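Local coordinates for protein tyrosine phosphatase-like protein (Leishmania major, PDB 3S4O) that dephosphorylates phosphotyrosine residues of proteins and may act as a virulence factor that supports survival of the parasite inside host macrophages, at residues A[28-32]-A[115-119]; A[40-44]-A[63-69]; A[48-52]-A[93-97]. All coordinates share one frame; numbering follows the deposited sequence.

Contact 1 of 3, residues A[28-32]-A[115-119]; sequences LDAPS and HCVAG. With THJ (thiosulfate), chain C.
With chi1 at 75°, CG of H115 sits between its backbone N and carbonyl carbon, and chi2 at 77° turns one face of the imidazole toward A30 and P31. Two CH-pi contacts establish this. A30 CA is 4.0 Å from the centroid of the H115 ring. P31 CD lies over the same face, 4.2 Å from that H115 centroid and 17° off the ring normal, displaced toward the rim, and the P31 and H115 side chains cross at about a right angle. A30 CB lies by ND1 of the same ring and comes within 3.1 Å of C116 O, a tight approach. At the root of the side chain, H115 CB meets L28 O at 3.2 Å.

No hydrogen bond joins the two segments, but both imidazole nitrogens have partners. H115 ND1 donates weakly to the O of C116 (3.4 Å), and NE2 bonds Y59 OH, which together probably limit rotation of the ring. D29 OD1 and V117 O are both acceptors, and at 3.4 Å they merely adjoin; R150 forms a long, weak ion pair with this carboxylate.

Past H115 the chain curls round thiosulfate. A118 N donates to THJ O3 at 2.9 Å, V117 N reaches the same oxygen weakly, and R122 NE bonds the ligand as well. The run from H115 to R122 is the HCX5R signature of protein tyrosine phosphatases: a phosphate-binding P-loop carrying C116, the predicted phosphocysteine nucleophile, with the bound anion probably marking the substrate phosphate site.

Contact 2 of 3, residues A[40-44]-A[63-69]; sequences IKELQ and LVKSRGI
On the face of the central sheet to which L51 contributes, helix 36-44 packs beside the short helix 62-65 and the type I turn K65-G68, with I40, L43 and Q44 meeting L63, V64, R67 and I69. I40 gives up the most surface and uses all its branches. Its CD1 reaches the branch point of L63, with I40 CD1 to L63 CG at 3.6 Å. One carbon further back, I40 CG1 lies 3.9 Å from V64 CG2. The other branch turns to the aliphatic part of the arginine, I40 CG2 standing 3.6 Å from R67 CD, and here the two side chains cross at about a right angle.

One turn along the helix, the tip of I69 enters between two residues. I69 CD1 is 3.9 Å from L43 CB, and it also touches the aliphatic stem of Q44, 4.1 Å from Q44 CG. L43 and I69 both continue inward onto L51 of strand 48-53.

The polar part lies at the outer margin. The Q44 chain is extended beyond CG (chi2 179°), which carries the carboxamide out to the turn. Q44 NE2 donates to the carbonyl O of R67 at 3.1 Å, with 159° at the hydrogen. The donor lies in the carbonyl plane, on a lone pair, at a C=O...N angle of 131°, and the oxygen is almost in the amide plane of Q44. A water accepts from Q44 NE2 at 3.0 Å and from R67 NH2 at 3.2 Å, in the plane of the guanidinium. Both N-H groups of the Q44 amide are thus used, which probably sets its rotation and closes the exposed margin of an otherwise apolar interface with polar bonds.

Contact 3 of 3, residues A[48-52]-A[93-97]; sequences VRHLV and LLDTE
H50 on strand 48-53 meets L93 and E97, one turn apart on helix 84-103, and these three residues bury most of the surface in the contact. They join the long helix to the central sheet of the alpha/beta phosphatase fold, on the face opposite L51. The local axes run nearly antiparallel, at 172°, with a closest approach of 11.5 Å, and the side chains bridge that separation.

The imidazole of H50 is held on one face and at its edge. Over the face, L93 CD1 stands almost above the middle of the ring, 3.5 Å from the H50 centroid, a well-centred CH-pi contact. The other methyl of the leucine extends the apolar patch along the strand, with L93 CD2 4.3 Å from V52 CG2.

At the edge, E97 accepts a hydrogen bond. Its chain is bent at chi2 (-56°), bringing the carboxylate back to the ring, and H50 NE2 donates to E97 OE2 at 2.8 Å. The bond is fairly straight, 164° at the hydrogen. The oxygen lies in the plane of the imidazole, but the histidine comes at the carboxylate from well above its plane, so the two flat groups are steeply inclined rather than coplanar. H50 ND1 is hydrogen-bonded to H72 NE2, and E97 OE1 forms a salt bridge with R100, so polar partners secure both ends of this buried pair. The acidic neighbour would probably favour a proton on NE2.

R49 pairs directly with D70 and approaches E97 through solvent: a single water accepts from R49 NH1 at 2.8 Å and donates to E97 OE2 at 2.7 Å.

In the fold
The three contacts meet round strand 48-53. Contact 1 joins it by a probable hydrogen bond from H115 N to V52 O (3.0 Å), placing the start of the P-loop beside the V52 end of contact 3, although the two centres are 18 Å apart. The V52 side chain lies about 9 Å from that of C116. Contact 2 packs on the L51 face, opposite H50 and V52, with L43 CD1 3.8 Å from L51 CD2; contact 1 reaches the same leucine through L28 and H115. Separately, G68 O probably accepts from R49 NH2 at 2.9 Å. L28 CD1 and L43 CD2, 3.6 Å apart, link contacts 1 and 2. Of the three, only contact 1 contains residues of the thiosulfate pocket.

Contact 1 of 3, residues A[28-32]-A[115-119]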
loop_
_atom_site.group_PDB
_atom_site.type_symbol
_atom_site.label_atom_id
_atom_site.label_comp_id
_atom_site.label_asym_id
_atom_site.label_seq_id
_atom_site.Cartn_x
_atom_site.Cartn_y
_atom_site.Cartn_z
ATOM N N LEU A 28 6.820 -2.830 1.753
ATOM C CA LEU A 28 8.025 -3.522 1.296
ATOM C C LEU A 28 9.195 -2.585 1.145
ATOM O O LEU A 28 9.017 -1.388 0.965
ATOM C CB LEU A 28 7.798 -4.186 -0.074
ATOM C CG LEU A 28 6.651 -5.188 -0.255
ATOM C CD1 LEU A 28 6.084 -5.109 -1.702
ATOM C CD2 LEU A 28 7.126 -6.606 0.048
ATOM N N ASP A 29 10.392 -3.156 1.178
ATOM C CA ASP A 29 11.583 -2.475 0.688
ATOM C C ASP A 29 11.604 -2.475 -0.840
ATOM O O ASP A 29 11.010 -3.337 -1.489
ATOM C CB ASP A 29 12.861 -3.144 1.204
ATOM C CG ASP A 29 13.200 -2.734 2.625
ATOM O OD1 ASP A 29 12.550 -1.795 3.148
ATOM O OD2 ASP A 29 14.126 -3.338 3.216
ATOM N N ALA A 30 12.287 -1.488 -1.394
ATOM C CA ALA A 30 12.539 -1.432 -2.820
ATOM C C ALA A 30 13.496 -2.559 -3.195
ATOM O O ALA A 30 14.367 -2.926 -2.403
ATOM C CB ALA A 30 13.147 -0.085 -3.201
ATOM N N PRO A 31 13.348 -3.104 -4.396
ATOM C CA PRO A 31 14.285 -4.112 -4.866
ATOM C C PRO A 31 15.555 -3.496 -5.421
ATOM O O PRO A 31 15.530 -2.373 -5.929
ATOM C CB PRO A 31 13.525 -4.778 -6.002
ATOM C CG PRO A 31 12.688 -3.715 -6.548
ATOM C CD PRO A 31 12.257 -2.901 -5.362
ATOM N N SER A 32 16.654 -4.238 -5.310
ATOM C CA SER A 32 17.864 -3.941 -6.073
ATOM C C SER A 32 17.723 -4.581 -7.462
ATOM O O SER A 32 17.088 -5.624 -7.596
ATOM C CB SER A 32 19.130 -4.446 -5.352
ATOM O OG SER A 32 19.171 -5.865 -5.257
ATOM N N HIS A 115 6.102 0.166 -1.928
ATOM C CA HIS A 115 7.477 0.435 -1.510
ATOM C C HIS A 115 7.952 1.837 -1.854
ATOM O O HIS A 115 7.444 2.482 -2.760
ATOM C CB HIS A 115 8.458 -0.622 -2.063
ATOM C CG HIS A 115 8.770 -0.482 -3.521
ATOM N ND1 HIS A 115 9.640 0.471 -4.003
ATOM C CD2 HIS A 115 8.360 -1.197 -4.595
ATOM C CE1 HIS A 115 9.728 0.358 -5.315
ATOM N NE2 HIS A 115 8.967 -0.653 -5.699
ATOM N N CYS A 116 8.929 2.301 -1.091
ATOM C CA CYS A 116 9.692 3.478 -1.460
ATOM C C CYS A 116 11.173 3.115 -1.296
ATOM O O CYS A 116 11.734 2.432 -2.150
ATOM C CB CYS A 116 9.253 4.683 -0.632
ATOM S SG CYS A 116 9.636 6.348 -1.298
ATOM N N VAL A 117 11.810 3.585 -0.225
ATOM C CA VAL A 117 13.113 3.072 0.208
ATOM C C VAL A 117 13.023 2.513 1.627
ATOM O O VAL A 117 12.973 1.296 1.804
ATOM C CB VAL A 117 14.231 4.139 0.139
ATOM C CG1 VAL A 117 15.596 3.457 0.143
ATOM C CG2 VAL A 117 14.077 5.021 -1.089
ATOM N N ALA A 118 12.970 3.406 2.619
ATOM C CA ALA A 118 13.036 3.046 4.049
ATOM C C ALA A 118 11.774 2.344 4.556
ATOM O O ALA A 118 11.841 1.514 5.468
ATOM C CB ALA A 118 13.307 4.293 4.895
ATOM N N GLY A 119 10.628 2.689 3.970
ATOM C CA GLY A 119 9.347 2.153 4.410
ATOM C C GLY A 119 8.902 2.820 5.698
ATOM O O GLY A 119 8.093 2.255 6.439
HETATM S S1 THJ C . 9.930 6.194 2.804
HETATM O O1 THJ C . 9.546 7.418 2.067
HETATM O O2 THJ C . 9.939 6.485 4.257
HETATM O O3 THJ C . 11.298 5.781 2.411
HETATM S S2 THJ C . 8.658 4.772 2.423
#

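Contact 2 of 3, residues A[40-44]-A[63-69]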
loop_
_atom_site.group_PDB
_atom_site.type_symbol
_atom_site.label_atom_id
_atom_site.label_comp_id
_atom_site.label_asym_id
_atom_site.label_seq_id
_atom_site.Cartn_x
_atom_site.Cartn_y
_atom_site.Cartn_z
ATOM N N ILE A 40 10.580 -10.439 -7.476
ATOM C CA ILE A 40 9.333 -10.685 -8.191
ATOM C C ILE A 40 8.721 -12.028 -7.778
ATOM O O ILE A 40 7.511 -12.127 -7.572
ATOM C CB ILE A 40 9.523 -10.701 -9.700
ATOM C CG1 ILE A 40 9.748 -9.291 -10.230
ATOM C CG2 ILE A 40 8.290 -11.317 -10.363
ATOM C CD1 ILE A 40 10.512 -9.270 -11.534
ATOM N N LYS A 41 9.562 -13.054 -7.670
ATOM C CA LYS A 41 9.108 -14.378 -7.218
ATOM C C LYS A 41 8.439 -14.275 -5.848
ATOM O O LYS A 41 7.384 -14.860 -5.613
ATOM C CB LYS A 41 10.268 -15.382 -7.155
ATOM C CG LYS A 41 10.224 -16.430 -8.263
ATOM C CD LYS A 41 11.118 -17.636 -7.982
ATOM C CE LYS A 41 11.094 -18.619 -9.165
ATOM N NZ LYS A 41 12.325 -19.468 -9.251
ATOM N N GLU A 42 9.069 -13.518 -4.955
ATOM C CA GLU A 42 8.573 -13.363 -3.583
ATOM C C GLU A 42 7.253 -12.580 -3.551
ATOM O O GLU A 42 6.412 -12.812 -2.691
ATOM C CB GLU A 42 9.628 -12.698 -2.672
ATOM C CG GLU A 42 10.803 -13.621 -2.234
ATOM C CD GLU A 42 10.350 -14.971 -1.661
ATOM O OE1 GLU A 42 10.000 -15.029 -0.461
ATOM O OE2 GLU A 42 10.345 -15.976 -2.413
ATOM N N LEU A 43 7.072 -11.666 -4.497
ATOM C CA LEU A 43 5.795 -10.969 -4.648
ATOM C C LEU A 43 4.723 -11.951 -5.170
ATOM O O LEU A 43 3.601 -11.974 -4.672
ATOM C CB LEU A 43 5.909 -9.769 -5.599
ATOM C CG LEU A 43 6.759 -8.551 -5.207
ATOM C CD1 LEU A 43 6.691 -7.540 -6.332
ATOM C CD2 LEU A 43 6.322 -7.932 -3.902
ATOM N N GLN A 44 5.081 -12.743 -6.172
ATOM C CA GLN A 44 4.165 -13.735 -6.743
ATOM C C GLN A 44 3.752 -14.771 -5.692
ATOM O O GLN A 44 2.597 -15.172 -5.627
ATOM C CB GLN A 44 4.812 -14.469 -7.917
ATOM C CG GLN A 44 4.880 -13.687 -9.220
ATOM C CD GLN A 44 5.566 -14.496 -10.310
ATOM O OE1 GLN A 44 6.354 -15.399 -10.030
ATOM N NE2 GLN A 44 5.251 -14.189 -11.561
ATOM N N LEU A 63 9.835 -5.383 -16.234
ATOM C CA LEU A 63 10.132 -6.769 -15.826
ATOM C C LEU A 63 9.124 -7.313 -14.836
ATOM O O LEU A 63 8.989 -8.517 -14.709
ATOM C CB LEU A 63 11.514 -6.916 -15.187
ATOM C CG LEU A 63 11.921 -8.355 -14.760
ATOM C CD1 LEU A 63 11.505 -9.465 -15.761
ATOM C CD2 LEU A 63 13.421 -8.455 -14.481
ATOM N N VAL A 64 8.476 -6.424 -14.093
ATOM C CA VAL A 64 7.490 -6.818 -13.094
ATOM C C VAL A 64 6.131 -6.965 -13.758
ATOM O O VAL A 64 5.378 -7.890 -13.454
ATOM C CB VAL A 64 7.406 -5.791 -11.927
ATOM C CG1 VAL A 64 6.324 -6.201 -10.922
ATOM C CG2 VAL A 64 8.742 -5.648 -11.219
ATOM N N LYS A 65 5.830 -6.048 -14.670
ATOM C CA LYS A 65 4.569 -6.058 -15.412
ATOM C C LYS A 65 4.402 -7.339 -16.207
ATOM O O LYS A 65 3.292 -7.838 -16.372
ATOM C CB LYS A 65 4.484 -4.863 -16.364
ATOM C CG LYS A 65 4.127 -3.538 -15.687
ATOM C CD LYS A 65 3.805 -2.465 -16.754
ATOM C CE LYS A 65 4.796 -1.318 -16.829
ATOM N NZ LYS A 65 5.771 -1.185 -15.710
ATOM N N SER A 66 5.517 -7.875 -16.687
ATOM C CA SER A 66 5.489 -9.018 -17.584
ATOM C C SER A 66 5.259 -10.315 -16.821
ATOM O O SER A 66 5.093 -11.367 -17.417
ATOM C CB SER A 66 6.787 -9.089 -18.400
ATOM O OG SER A 66 7.850 -9.622 -17.634
ATOM N N ARG A 67 5.244 -10.233 -15.499
ATOM C CA ARG A 67 5.043 -11.419 -14.665
ATOM C C ARG A 67 3.741 -11.352 -13.896
ATOM O O ARG A 67 3.616 -11.923 -12.819
ATOM C CB ARG A 67 6.234 -11.604 -13.746
ATOM C CG ARG A 67 7.476 -11.847 -14.573
ATOM C CD ARG A 67 8.681 -12.231 -13.793
ATOM N NE ARG A 67 9.829 -12.468 -14.670
ATOM C CZ ARG A 67 10.035 -13.577 -15.382
ATOM N NH1 ARG A 67 11.114 -13.681 -16.152
ATOM N NH2 ARG A 67 9.175 -14.592 -15.338
ATOM N N GLY A 68 2.776 -10.646 -14.476
ATOM C CA GLY A 68 1.401 -10.671 -14.014
ATOM C C GLY A 68 1.077 -9.727 -12.881
ATOM O O GLY A 68 -0.021 -9.787 -12.335
ATOM N N ILE A 69 2.029 -8.861 -12.531
ATOM C CA ILE A 69 1.824 -7.869 -11.480
ATOM C C ILE A 69 1.670 -6.474 -12.088
ATOM O O ILE A 69 2.504 -6.030 -12.873
ATOM C CB ILE A 69 2.974 -7.871 -10.460
ATOM C CG1 ILE A 69 2.996 -9.195 -9.680
ATOM C CG2 ILE A 69 2.802 -6.734 -9.479
ATOM C CD1 ILE A 69 4.369 -9.573 -9.171
HETATM O O HOH W 1 6.719 -15.730 -13.620
#

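Contact 3 of 3, residues A[48-52]-A[93-97]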
loop_
_atom_site.group_PDB
_atom_site.type_symbol
_atom_site.label_atom_id
_atom_site.label_comp_id
_atom_site.label_asym_id
_atom_site.label_seq_id
_atom_site.Cartn_x
_atom_site.Cartn_y
_atom_site.Cartn_z
ATOM N N VAL A 48 0.749 -11.071 -4.759
ATOM C CA VAL A 48 0.637 -9.647 -5.029
ATOM C C VAL A 48 0.007 -9.371 -6.389
ATOM O O VAL A 48 0.454 -9.868 -7.412
ATOM C CB VAL A 48 1.987 -8.905 -4.916
ATOM C CG1 VAL A 48 1.820 -7.460 -5.383
ATOM C CG2 VAL A 48 2.492 -8.958 -3.459
ATOM N N ARG A 49 -1.019 -8.534 -6.370
ATOM C CA ARG A 49 -1.775 -8.162 -7.559
ATOM C C ARG A 49 -1.265 -6.824 -8.112
ATOM O O ARG A 49 -1.122 -6.640 -9.321
ATOM C CB ARG A 49 -3.274 -8.081 -7.184
ATOM C CG ARG A 49 -4.233 -7.697 -8.313
ATOM C CD ARG A 49 -4.386 -8.795 -9.369
ATOM N NE ARG A 49 -3.320 -8.756 -10.371
ATOM C CZ ARG A 49 -3.274 -7.921 -11.414
ATOM N NH1 ARG A 49 -4.249 -7.043 -11.646
ATOM N NH2 ARG A 49 -2.241 -7.978 -12.252
ATOM N N HIS A 50 -1.017 -5.898 -7.196
ATOM C CA HIS A 50 -0.638 -4.523 -7.523
ATOM C C HIS A 50 0.623 -4.134 -6.749
ATOM O O HIS A 50 0.736 -4.417 -5.565
ATOM C CB HIS A 50 -1.763 -3.555 -7.141
ATOM C CG HIS A 50 -2.995 -3.696 -7.978
ATOM N ND1 HIS A 50 -3.053 -3.271 -9.290
ATOM C CD2 HIS A 50 -4.214 -4.215 -7.694
ATOM C CE1 HIS A 50 -4.250 -3.539 -9.786
ATOM N NE2 HIS A 50 -4.976 -4.110 -8.836
ATOM N N LEU A 51 1.560 -3.505 -7.437
ATOM C CA LEU A 51 2.758 -2.962 -6.810
ATOM C C LEU A 51 2.803 -1.473 -7.059
ATOM O O LEU A 51 2.794 -1.031 -8.208
ATOM C CB LEU A 51 4.030 -3.617 -7.340
ATOM C CG LEU A 51 5.344 -3.248 -6.622
ATOM C CD1 LEU A 51 5.347 -3.583 -5.145
ATOM C CD2 LEU A 51 6.526 -3.923 -7.313
ATOM N N VAL A 52 2.823 -0.712 -5.970
ATOM C CA VAL A 52 2.838 0.749 -6.027
ATOM C C VAL A 52 4.195 1.249 -5.564
ATOM O O VAL A 52 4.633 0.973 -4.437
ATOM C CB VAL A 52 1.719 1.365 -5.153
ATOM C CG1 VAL A 52 1.726 2.903 -5.230
ATOM C CG2 VAL A 52 0.365 0.827 -5.577
ATOM N N LEU A 93 -7.824 3.075 -7.537
ATOM C CA LEU A 93 -7.348 1.690 -7.567
ATOM C C LEU A 93 -8.061 0.822 -6.517
ATOM O O LEU A 93 -8.476 -0.291 -6.792
ATOM C CB LEU A 93 -5.832 1.644 -7.323
ATOM C CG LEU A 93 -5.164 0.281 -7.100
ATOM C CD1 LEU A 93 -5.221 -0.590 -8.352
ATOM C CD2 LEU A 93 -3.733 0.454 -6.648
ATOM N N LEU A 94 -8.193 1.346 -5.309
ATOM C CA LEU A 94 -8.806 0.591 -4.218
ATOM C C LEU A 94 -10.315 0.425 -4.401
ATOM O O LEU A 94 -10.864 -0.631 -4.107
ATOM C CB LEU A 94 -8.477 1.254 -2.865
ATOM C CG LEU A 94 -6.977 1.241 -2.496
ATOM C CD1 LEU A 94 -6.728 1.728 -1.063
ATOM C CD2 LEU A 94 -6.338 -0.123 -2.697
ATOM N N ASP A 95 -10.978 1.468 -4.891
ATOM C CA ASP A 95 -12.390 1.406 -5.256
ATOM C C ASP A 95 -12.610 0.311 -6.304
ATOM O O ASP A 95 -13.582 -0.427 -6.243
ATOM C CB ASP A 95 -12.889 2.739 -5.842
ATOM C CG ASP A 95 -13.049 3.846 -4.786
ATOM O OD1 ASP A 95 -12.914 3.565 -3.568
ATOM O OD2 ASP A 95 -13.282 5.018 -5.186
ATOM N N THR A 96 -11.702 0.225 -7.270
ATOM C CA THR A 96 -11.856 -0.705 -8.390
ATOM C C THR A 96 -11.672 -2.127 -7.908
ATOM O O THR A 96 -12.409 -3.028 -8.297
ATOM C CB THR A 96 -10.833 -0.399 -9.515
ATOM O OG1 THR A 96 -11.031 0.945 -9.988
ATOM C CG2 THR A 96 -10.978 -1.374 -10.671
ATOM N N GLU A 97 -10.697 -2.311 -7.033
ATOM C CA GLU A 97 -10.438 -3.623 -6.445
ATOM C C GLU A 97 -11.607 -4.052 -5.553
ATOM O O GLU A 97 -11.963 -5.232 -5.482
ATOM C CB GLU A 97 -9.129 -3.609 -5.648
ATOM C CG GLU A 97 -7.863 -3.769 -6.506
ATOM C CD GLU A 97 -7.885 -5.029 -7.371
ATOM O OE1 GLU A 97 -8.122 -6.127 -6.822
ATOM O OE2 GLU A 97 -7.693 -4.922 -8.608
HETATM O O HOH W 2 -6.750 -6.618 -10.496
#